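Local coordinates for protein NADH dehydrogenase, putative (Plasmodium falciparum, PDB 5JWC) that probably oxidises NADH and passes the electrons through its bound FAD to ubiquinone, as a type II NADH dehydrogenase of the malaria parasite, at residues D107-I115 and V125-I133; I305-Q315 and L321-I332. All coordinates share one frame; numbering follows the deposited sequence.

Contact 1 (D107-I115 and V125-I133); sequences DVFYEDKYI and VKLFYDYLI
I115 N donates to L127 O at 2.8 Å, and L127 N returns a bond to I115 O. This hydrogen-bonded pair, with the non-hydrogen-bonded pair Y114 and F128 next to it, sets the antiparallel register. A third backbone bond, Y129 N to K113 O (3.0 Å), carries the pairing just past the end of strand 124-128. The Y114 ring is held between two neighbours. F109 CB lies over one face, toward the rim. K126 stretches its extended chain across the opposite face, with CE 3.5 Å from the ring centroid. K126 NZ follows at 4.0 Å from the same centroid, 21° off the normal, a cation-pi contact. Y114 CB in turn sits over a face of the F128 ring. Next along the chain, Y129 has CG between its backbone N and carbonyl carbon (chi1 64°), which turns the ring over the K113 backbone. The K113 carbonyl group covers one ring face, and L132 CB covers the other. V108 CG1 and L132 CD2 meet tip to tip at 3.7 Å. K113 NZ stays 4.1 Å from D130 OD1, beyond salt-bridge range; D130 OD2 accepts from K30 N instead. K113 and Y114 both face F109, a G1 beta bulge. It lies in a three-stranded antiparallel meander (99-109, 114-118, 124-128) of the pyridine nucleotide-disulphide oxidoreductase fold.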
loop_
_atom_site.group_PDB
_atom_site.type_symbol
_atom_site.label_atom_id
_atom_site.label_comp_id
_atom_site.label_asym_id
_atom_site.label_seq_id
_atom_site.Cartn_x
_atom_site.Cartn_y
_atom_site.Cartn_z
ATOM N N ASP A 107 22.679 13.578 -17.540
ATOM C CA ASP A 107 24.003 14.052 -17.928
ATOM C C ASP A 107 24.495 15.152 -17.030
ATOM O O ASP A 107 23.715 15.989 -16.561
ATOM C CB ASP A 107 24.016 14.571 -19.373
ATOM C CG ASP A 107 23.887 13.467 -20.386
ATOM O OD1 ASP A 107 24.917 12.834 -20.698
ATOM O OD2 ASP A 107 22.758 13.232 -20.868
ATOM N N VAL A 108 25.800 15.160 -16.799
ATOM C CA VAL A 108 26.434 16.271 -16.120
ATOM C C VAL A 108 27.397 16.962 -17.091
ATOM O O VAL A 108 28.097 16.296 -17.843
ATOM C CB VAL A 108 27.185 15.806 -14.861
ATOM C CG1 VAL A 108 27.760 17.002 -14.126
ATOM C CG2 VAL A 108 26.237 14.996 -13.946
ATOM N N PHE A 109 27.404 18.288 -17.093
ATOM C CA PHE A 109 28.324 19.061 -17.937
ATOM C C PHE A 109 29.174 19.916 -17.038
ATOM O O PHE A 109 28.823 21.053 -16.749
ATOM C CB PHE A 109 27.555 19.913 -18.956
ATOM C CG PHE A 109 26.816 19.094 -19.966
ATOM C CD1 PHE A 109 27.400 18.775 -21.181
ATOM C CD2 PHE A 109 25.554 18.592 -19.679
ATOM C CE1 PHE A 109 26.726 17.989 -22.099
ATOM C CE2 PHE A 109 24.879 17.813 -20.589
ATOM C CZ PHE A 109 25.464 17.505 -21.801
ATOM N N TYR A 110 30.285 19.361 -16.571
ATOM C CA TYR A 110 31.031 20.011 -15.504
ATOM C C TYR A 110 31.707 21.316 -15.925
ATOM O O TYR A 110 31.945 22.195 -15.087
ATOM C CB TYR A 110 32.065 19.047 -14.915
ATOM C CG TYR A 110 33.155 18.595 -15.858
ATOM C CD1 TYR A 110 34.370 19.272 -15.932
ATOM C CD2 TYR A 110 32.983 17.464 -16.642
ATOM C CE1 TYR A 110 35.382 18.835 -16.786
ATOM C CE2 TYR A 110 33.979 17.021 -17.494
ATOM C CZ TYR A 110 35.174 17.707 -17.562
ATOM O OH TYR A 110 36.157 17.255 -18.418
ATOM N N GLU A 111 32.021 21.459 -17.207
ATOM C CA GLU A 111 32.674 22.700 -17.639
ATOM C C GLU A 111 31.708 23.878 -17.622
ATOM O O GLU A 111 32.066 24.980 -17.201
ATOM C CB GLU A 111 33.300 22.538 -19.021
ATOM C CG GLU A 111 34.272 21.381 -19.072
ATOM C CD GLU A 111 35.120 21.343 -20.328
ATOM O OE1 GLU A 111 34.637 21.784 -21.394
ATOM O OE2 GLU A 111 36.281 20.882 -20.235
ATOM N N ASP A 112 30.471 23.641 -18.044
ATOM C CA ASP A 112 29.477 24.707 -18.053
ATOM C C ASP A 112 28.580 24.750 -16.807
ATOM O O ASP A 112 27.674 25.582 -16.734
ATOM C CB ASP A 112 28.633 24.592 -19.322
ATOM C CG ASP A 112 29.464 24.801 -20.587
ATOM O OD1 ASP A 112 30.264 25.764 -20.615
ATOM O OD2 ASP A 112 29.328 24.004 -21.544
ATOM N N LYS A 113 28.840 23.861 -15.842
ATOM C CA LYS A 113 28.170 23.878 -14.531
ATOM C C LYS A 113 26.645 23.790 -14.604
ATOM O O LYS A 113 25.934 24.533 -13.934
ATOM C CB LYS A 113 28.599 25.134 -13.774
ATOM C CG LYS A 113 30.119 25.163 -13.570
ATOM C CD LYS A 113 30.628 26.358 -12.778
ATOM C CE LYS A 113 29.685 26.828 -11.716
ATOM N NZ LYS A 113 30.186 28.120 -11.151
ATOM N N TYR A 114 26.155 22.879 -15.430
ATOM C CA TYR A 114 24.742 22.534 -15.441
ATOM C C TYR A 114 24.547 21.038 -15.643
ATOM O O TYR A 114 25.482 20.316 -16.009
ATOM C CB TYR A 114 23.985 23.327 -16.529
ATOM C CG TYR A 114 24.255 22.877 -17.944
ATOM C CD1 TYR A 114 25.246 23.486 -18.714
ATOM C CD2 TYR A 114 23.505 21.867 -18.524
ATOM C CE1 TYR A 114 25.491 23.070 -20.024
ATOM C CE2 TYR A 114 23.741 21.447 -19.824
ATOM C CZ TYR A 114 24.731 22.052 -20.569
ATOM O OH TYR A 114 24.955 21.617 -21.860
ATOM N N ILE A 115 23.321 20.577 -15.408
ATOM C CA ILE A 115 22.955 19.187 -15.644
ATOM C C ILE A 115 21.746 19.110 -16.571
ATOM O O ILE A 115 20.940 20.033 -16.618
ATOM C CB ILE A 115 22.601 18.435 -14.329
ATOM C CG1 ILE A 115 21.440 19.133 -13.607
ATOM C CG2 ILE A 115 23.821 18.312 -13.415
ATOM C CD1 ILE A 115 20.919 18.385 -12.376
ATOM N N VAL A 125 14.942 18.713 -19.003
ATOM C CA VAL A 125 15.047 19.872 -18.134
ATOM C C VAL A 125 16.522 20.197 -17.935
ATOM O O VAL A 125 17.336 19.301 -17.662
ATOM C CB VAL A 125 14.378 19.622 -16.768
ATOM C CG1 VAL A 125 14.351 20.901 -15.942
ATOM C CG2 VAL A 125 12.967 19.054 -16.959
ATOM N N LYS A 126 16.867 21.473 -18.073
ATOM C CA LYS A 126 18.246 21.903 -17.922
ATOM C C LYS A 126 18.372 22.757 -16.674
ATOM O O LYS A 126 17.573 23.660 -16.452
ATOM C CB LYS A 126 18.703 22.662 -19.173
ATOM C CG LYS A 126 20.090 23.283 -19.095
ATOM C CD LYS A 126 20.573 23.680 -20.494
ATOM C CE LYS A 126 21.877 24.479 -20.458
ATOM N NZ LYS A 126 22.430 24.677 -21.835
ATOM N N LEU A 127 19.362 22.456 -15.838
ATOM C CA LEU A 127 19.480 23.127 -14.548
ATOM C C LEU A 127 20.922 23.500 -14.249
ATOM O O LEU A 127 21.818 22.682 -14.394
ATOM C CB LEU A 127 18.922 22.239 -13.427
ATOM C CG LEU A 127 17.426 21.916 -13.518
ATOM C CD1 LEU A 127 17.022 20.832 -12.533
ATOM C CD2 LEU A 127 16.606 23.182 -13.287
ATOM N N PHE A 128 21.137 24.737 -13.823
ATOM C CA PHE A 128 22.461 25.217 -13.497
ATOM C C PHE A 128 22.746 25.066 -12.011
ATOM O O PHE A 128 21.829 25.099 -11.200
ATOM C CB PHE A 128 22.608 26.685 -13.905
ATOM C CG PHE A 128 22.729 26.888 -15.387
ATOM C CD1 PHE A 128 23.962 26.811 -16.013
ATOM C CD2 PHE A 128 21.610 27.165 -16.156
ATOM C CE1 PHE A 128 24.075 26.996 -17.378
ATOM C CE2 PHE A 128 21.717 27.354 -17.523
ATOM C CZ PHE A 128 22.951 27.265 -18.133
ATOM N N TYR A 129 24.021 24.928 -11.659
ATOM C CA TYR A 129 24.416 24.793 -10.258
ATOM C C TYR A 129 25.714 25.527 -9.963
ATOM O O TYR A 129 26.530 25.726 -10.850
ATOM C CB TYR A 129 24.573 23.308 -9.879
ATOM C CG TYR A 129 25.688 22.602 -10.630
ATOM C CD1 TYR A 129 27.005 22.675 -10.194
ATOM C CD2 TYR A 129 25.415 21.850 -11.760
ATOM C CE1 TYR A 129 28.021 22.037 -10.882
ATOM C CE2 TYR A 129 26.418 21.203 -12.448
ATOM C CZ TYR A 129 27.718 21.302 -12.008
ATOM O OH TYR A 129 28.710 20.657 -12.701
ATOM N N ASP A 130 25.915 25.893 -8.702
ATOM C CA ASP A 130 27.223 26.319 -8.214
ATOM C C ASP A 130 28.004 25.136 -7.609
ATOM O O ASP A 130 29.225 25.037 -7.750
ATOM C CB ASP A 130 27.052 27.434 -7.193
ATOM C CG ASP A 130 26.453 28.685 -7.815
ATOM O OD1 ASP A 130 26.981 29.118 -8.858
ATOM O OD2 ASP A 130 25.439 29.193 -7.298
ATOM N N TYR A 131 27.291 24.261 -6.909
ATOM C CA TYR A 131 27.868 23.008 -6.417
ATOM C C TYR A 131 26.933 21.857 -6.720
ATOM O O TYR A 131 25.709 22.002 -6.643
ATOM C CB TYR A 131 28.117 23.059 -4.917
ATOM C CG TYR A 131 29.068 24.127 -4.464
ATOM C CD1 TYR A 131 30.442 23.942 -4.535
ATOM C CD2 TYR A 131 28.592 25.330 -3.967
ATOM C CE1 TYR A 131 31.317 24.938 -4.105
ATOM C CE2 TYR A 131 29.444 26.315 -3.548
ATOM C CZ TYR A 131 30.803 26.122 -3.613
ATOM O OH TYR A 131 31.636 27.136 -3.189
ATOM N N LEU A 132 27.519 20.706 -7.027
ATOM C CA LEU A 132 26.757 19.508 -7.307
ATOM C C LEU A 132 27.160 18.381 -6.341
ATOM O O LEU A 132 28.345 18.020 -6.247
ATOM C CB LEU A 132 26.970 19.077 -8.743
ATOM C CG LEU A 132 26.155 17.886 -9.234
ATOM C CD1 LEU A 132 24.645 18.164 -9.188
ATOM C CD2 LEU A 132 26.612 17.497 -10.623
ATOM N N ILE A 133 26.181 17.836 -5.622
ATOM C CA ILE A 133 26.420 16.697 -4.733
ATOM C C ILE A 133 25.848 15.421 -5.348
ATOM O O ILE A 133 24.632 15.203 -5.357
ATOM C CB ILE A 133 25.783 16.907 -3.353
ATOM C CG1 ILE A 133 25.941 18.370 -2.885
ATOM C CG2 ILE A 133 26.357 15.904 -2.343
ATOM C CD1 ILE A 133 27.378 18.813 -2.667
#

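Contact 2 (I305-Q315 and L321-I332); sequences IQKFLKTIPVQ and LKVDEKLRVIGI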
loop_
_atom_site.group_PDB
_atom_site.type_symbol
_atom_site.label_atom_id
_atom_site.label_comp_id
_atom_site.label_asym_id
_atom_site.label_seq_id
_atom_site.Cartn_x
_atom_site.Cartn_y
_atom_site.Cartn_z
ATOM N N ILE A 305 26.275 7.541 -13.863
ATOM C CA ILE A 305 27.665 7.519 -13.428
ATOM C C ILE A 305 28.560 6.997 -14.560
ATOM O O ILE A 305 29.640 7.538 -14.808
ATOM C CB ILE A 305 27.839 6.644 -12.157
ATOM C CG1 ILE A 305 27.206 7.320 -10.938
ATOM C CG2 ILE A 305 29.291 6.375 -11.882
ATOM C CD1 ILE A 305 27.847 8.638 -10.527
ATOM N N GLN A 306 28.091 5.949 -15.233
ATOM C CA GLN A 306 28.772 5.371 -16.392
ATOM C C GLN A 306 29.015 6.417 -17.472
ATOM O O GLN A 306 30.095 6.453 -18.067
ATOM C CB GLN A 306 27.959 4.219 -16.977
ATOM C CG GLN A 306 27.902 2.972 -16.107
ATOM C CD GLN A 306 27.133 1.849 -16.781
ATOM O OE1 GLN A 306 27.483 1.425 -17.880
ATOM N NE2 GLN A 306 26.076 1.360 -16.124
ATOM N N LYS A 307 28.009 7.259 -17.730
ATOM C CA LYS A 307 28.132 8.305 -18.748
ATOM C C LYS A 307 28.977 9.483 -18.283
ATOM O O LYS A 307 29.740 10.041 -19.067
ATOM C CB LYS A 307 26.761 8.809 -19.207
ATOM C CG LYS A 307 26.014 7.818 -20.069
ATOM C CD LYS A 307 24.924 8.505 -20.885
ATOM C CE LYS A 307 23.710 8.851 -20.051
ATOM N NZ LYS A 307 22.517 9.130 -20.908
ATOM N N PHE A 308 28.825 9.878 -17.024
ATOM C CA PHE A 308 29.603 10.974 -16.474
ATOM C C PHE A 308 31.096 10.646 -16.499
ATOM O O PHE A 308 31.942 11.511 -16.762
ATOM C CB PHE A 308 29.133 11.254 -15.048
ATOM C CG PHE A 308 29.843 12.369 -14.361
ATOM C CD1 PHE A 308 30.051 13.586 -14.995
ATOM C CD2 PHE A 308 30.267 12.219 -13.045
ATOM C CE1 PHE A 308 30.688 14.627 -14.337
ATOM C CE2 PHE A 308 30.912 13.259 -12.384
ATOM C CZ PHE A 308 31.119 14.465 -13.035
ATOM N N LEU A 309 31.419 9.389 -16.224
ATOM C CA LEU A 309 32.820 8.983 -16.129
ATOM C C LEU A 309 33.553 9.218 -17.459
ATOM O O LEU A 309 34.683 9.721 -17.474
ATOM C CB LEU A 309 32.912 7.512 -15.700
ATOM C CG LEU A 309 32.840 7.350 -14.181
ATOM C CD1 LEU A 309 32.758 5.891 -13.765
ATOM C CD2 LEU A 309 34.039 8.019 -13.520
ATOM N N LYS A 310 32.888 8.893 -18.566
ATOM C CA LYS A 310 33.505 8.978 -19.886
ATOM C C LYS A 310 33.737 10.404 -20.369
ATOM O O LYS A 310 34.408 10.623 -21.375
ATOM C CB LYS A 310 32.664 8.200 -20.888
ATOM C CG LYS A 310 32.498 6.767 -20.458
ATOM C CD LYS A 310 31.790 5.923 -21.478
ATOM C CE LYS A 310 31.931 4.445 -21.110
ATOM N NZ LYS A 310 31.427 3.515 -22.166
ATOM N N THR A 311 33.209 11.370 -19.632
ATOM C CA THR A 311 33.378 12.773 -19.969
ATOM C C THR A 311 34.490 13.402 -19.143
ATOM O O THR A 311 34.809 14.578 -19.310
ATOM C CB THR A 311 32.070 13.579 -19.750
ATOM O OG1 THR A 311 31.900 13.858 -18.354
ATOM C CG2 THR A 311 30.861 12.816 -20.271
ATOM N N ILE A 312 35.061 12.624 -18.228
ATOM C CA ILE A 312 36.200 13.078 -17.434
ATOM C C ILE A 312 37.443 12.339 -17.913
ATOM O O ILE A 312 37.563 11.123 -17.717
ATOM C CB ILE A 312 35.987 12.839 -15.927
ATOM C CG1 ILE A 312 34.612 13.348 -15.489
ATOM C CG2 ILE A 312 37.065 13.512 -15.118
ATOM C CD1 ILE A 312 34.283 12.997 -14.060
ATOM N N PRO A 313 38.359 13.067 -18.576
ATOM C CA PRO A 313 39.509 12.414 -19.216
ATOM C C PRO A 313 40.305 11.534 -18.257
ATOM O O PRO A 313 40.426 10.334 -18.512
ATOM C CB PRO A 313 40.347 13.597 -19.737
ATOM C CG PRO A 313 39.843 14.804 -18.990
ATOM C CD PRO A 313 38.395 14.533 -18.719
ATOM N N VAL A 314 40.790 12.095 -17.156
ATOM C CA VAL A 314 41.507 11.304 -16.155
ATOM C C VAL A 314 40.708 10.091 -15.618
ATOM O O VAL A 314 41.307 9.091 -15.228
ATOM C CB VAL A 314 41.967 12.192 -14.977
ATOM C CG1 VAL A 314 40.866 12.361 -13.947
ATOM C CG2 VAL A 314 43.220 11.617 -14.336
ATOM N N GLN A 315 39.374 10.153 -15.603
ATOM C CA GLN A 315 38.580 9.030 -15.084
ATOM C C GLN A 315 37.917 8.189 -16.186
ATOM O O GLN A 315 37.136 7.278 -15.889
ATOM C CB GLN A 315 37.485 9.535 -14.120
ATOM C CG GLN A 315 37.986 10.296 -12.900
ATOM C CD GLN A 315 37.131 10.029 -11.668
ATOM O OE1 GLN A 315 36.630 8.919 -11.478
ATOM N NE2 GLN A 315 36.969 11.043 -10.822
ATOM N N LEU A 321 33.179 6.071 -9.823
ATOM C CA LEU A 321 33.536 7.460 -9.643
ATOM C C LEU A 321 34.526 7.625 -8.489
ATOM O O LEU A 321 34.242 7.226 -7.365
ATOM C CB LEU A 321 32.269 8.281 -9.390
ATOM C CG LEU A 321 32.473 9.798 -9.433
ATOM C CD1 LEU A 321 33.081 10.207 -10.777
ATOM C CD2 LEU A 321 31.156 10.511 -9.214
ATOM N N LYS A 322 35.687 8.215 -8.760
ATOM C CA LYS A 322 36.674 8.450 -7.703
ATOM C C LYS A 322 36.594 9.862 -7.152
ATOM O O LYS A 322 36.483 10.825 -7.914
ATOM C CB LYS A 322 38.091 8.183 -8.216
ATOM C CG LYS A 322 38.403 6.741 -8.611
ATOM C CD LYS A 322 38.569 5.863 -7.363
ATOM C CE LYS A 322 39.306 4.551 -7.687
ATOM N NZ LYS A 322 40.452 4.333 -6.727
ATOM N N VAL A 323 36.649 9.993 -5.829
ATOM C CA VAL A 323 36.703 11.305 -5.196
ATOM C C VAL A 323 37.951 11.389 -4.345
ATOM O O VAL A 323 38.521 10.358 -3.965
ATOM C CB VAL A 323 35.473 11.581 -4.305
ATOM C CG1 VAL A 323 34.191 11.406 -5.122
ATOM C CG2 VAL A 323 35.476 10.635 -3.094
ATOM N N ASP A 324 38.373 12.598 -4.011
ATOM C CA ASP A 324 39.533 12.723 -3.143
ATOM C C ASP A 324 39.117 12.649 -1.678
ATOM O O ASP A 324 37.943 12.405 -1.366
ATOM C CB ASP A 324 40.309 14.024 -3.434
ATOM C CG ASP A 324 39.500 15.308 -3.149
ATOM O OD1 ASP A 324 39.896 16.358 -3.714
ATOM O OD2 ASP A 324 38.507 15.306 -2.373
ATOM N N GLU A 325 40.070 12.899 -0.784
ATOM C CA GLU A 325 39.857 12.715 0.650
ATOM C C GLU A 325 38.852 13.695 1.236
ATOM O O GLU A 325 38.436 13.560 2.392
ATOM C CB GLU A 325 41.189 12.813 1.397
ATOM C CG GLU A 325 41.874 14.208 1.369
ATOM C CD GLU A 325 42.583 14.542 0.060
ATOM O OE1 GLU A 325 42.701 13.677 -0.833
ATOM O OE2 GLU A 325 43.034 15.697 -0.079
ATOM N N LYS A 326 38.441 14.667 0.423
ATOM C CA LYS A 326 37.482 15.679 0.852
ATOM C C LYS A 326 36.155 15.496 0.116
ATOM O O LYS A 326 35.263 16.345 0.210
ATOM C CB LYS A 326 38.054 17.084 0.612
ATOM C CG LYS A 326 39.082 17.500 1.650
ATOM C CD LYS A 326 39.876 18.728 1.202
ATOM C CE LYS A 326 40.919 19.101 2.248
ATOM N NZ LYS A 326 41.881 20.153 1.767
ATOM N N LEU A 327 36.072 14.383 -0.616
ATOM C CA LEU A 327 34.885 13.899 -1.329
ATOM C C LEU A 327 34.636 14.659 -2.625
ATOM O O LEU A 327 33.552 14.557 -3.204
ATOM C CB LEU A 327 33.625 13.942 -0.436
ATOM C CG LEU A 327 33.714 13.172 0.877
ATOM C CD1 LEU A 327 32.379 13.132 1.629
ATOM C CD2 LEU A 327 34.206 11.757 0.604
ATOM N N ARG A 328 35.646 15.403 -3.083
ATOM C CA ARG A 328 35.559 16.102 -4.368
ATOM C C ARG A 328 35.854 15.164 -5.520
ATOM O O ARG A 328 36.840 14.442 -5.491
ATOM C CB ARG A 328 36.530 17.298 -4.404
ATOM C CG ARG A 328 36.223 18.320 -3.322
ATOM C CD ARG A 328 37.253 19.433 -3.231
ATOM N NE ARG A 328 38.596 18.900 -3.041
ATOM C CZ ARG A 328 39.688 19.648 -2.972
ATOM N NH1 ARG A 328 40.871 19.073 -2.798
ATOM N NH2 ARG A 328 39.597 20.967 -3.068
ATOM N N VAL A 329 34.995 15.165 -6.534
ATOM C CA VAL A 329 35.223 14.359 -7.718
ATOM C C VAL A 329 36.543 14.757 -8.383
ATOM O O VAL A 329 36.816 15.940 -8.553
ATOM C CB VAL A 329 34.077 14.505 -8.722
ATOM C CG1 VAL A 329 34.418 13.791 -10.035
ATOM C CG2 VAL A 329 32.764 13.951 -8.114
ATOM N N ILE A 330 37.358 13.766 -8.732
ATOM C CA ILE A 330 38.705 14.001 -9.261
ATOM C C ILE A 330 38.661 14.276 -10.771
ATOM O O ILE A 330 37.970 13.582 -11.512
ATOM C CB ILE A 330 39.624 12.782 -8.970
ATOM C CG1 ILE A 330 39.841 12.614 -7.457
ATOM C CG2 ILE A 330 40.965 12.906 -9.705
ATOM C CD1 ILE A 330 40.559 11.311 -7.061
ATOM N N GLY A 331 39.388 15.298 -11.222
ATOM C CA GLY A 331 39.416 15.643 -12.634
ATOM C C GLY A 331 38.442 16.755 -12.995
ATOM O O GLY A 331 38.066 16.906 -14.160
ATOM N N ILE A 332 38.020 17.520 -11.991
ATOM C CA ILE A 332 37.125 18.655 -12.193
ATOM C C ILE A 332 37.841 19.927 -11.763
ATOM O O ILE A 332 37.956 20.204 -10.563
ATOM C CB ILE A 332 35.788 18.538 -11.393
ATOM C CG1 ILE A 332 35.166 17.133 -11.490
ATOM C CG2 ILE A 332 34.810 19.622 -11.843
ATOM C CD1 ILE A 332 34.706 16.713 -12.897
#
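The amide of Q315 joins the two segments with three hydrogen bonds. Its NE2 donates to I330 O at 2.8 Å, in the carbonyl plane and close to the amide's own plane. The same nitrogen donates to K322 O at 3.0 Å, a more bent bond at 145°. Q315 OE1 accepts from K322 N at 3.0 Å, and also from N318 ND2. These bonds fix the rotation of the amide and satisfy its polar atoms inside a buried contact. K322 O is shared, since I330 N also donates to it. Q315 thus clamps K322 and I330, which are themselves paired across the loop.

Beside the amide the packing is close and apolar. L321 puts CD1 3.6 Å from L309 CD2 and near the F308 ring, while its other branch, CD2, meets I305 CD1. F308 has CG anti to the backbone N (chi1 -180°), which carries its ring to L321, V329 and I332. I312 CD1 lies over one face of that ring, offset toward the rim, and reaches I332 CD1 at 3.9 Å.

The V314 side is looser and lies at the surface. V314 CG1 rests 3.8 Å from G331 CA. Between the side chains of V314 and I330 the gap is wider, with V314 CG1 4.3 Å from I330 CG2. G331 has positive phi (96°), and its bare CA lets I312 and V314 come close. The chain between K322 and I330 makes a type I beta turn, D324 to L327, and then comes back alongside. The arrangement is a helix-loop-strand unit: helix 303-309 and the loop that follows it pack against strand 321-323 and the returning residues 329-332, with the Q315 amide as the polar clamp.

In the fold
The centres of the two contacts lie about 14 Å apart, on the same side of the chain's centre. They come in series: contact 1 closes before contact 2 opens. Both belong to the pyridine nucleotide-disulphide oxidoreductase part of the chain. The two are in direct contact. V108 packs on F308, and the Y110 ring packs on I332. Y110 OH also makes a probable hydrogen bond to T311 O (3.1 Å). Strand 337-339, at one edge of the seven-stranded sheet, touches side chains of both. The end of strand 99-109 and its turn are thus tied to helix 303-309 and the segments after it. I115 and I305 each have side chains about 8 Å from FAD, so both contacts belong to the surroundings of the flavin site.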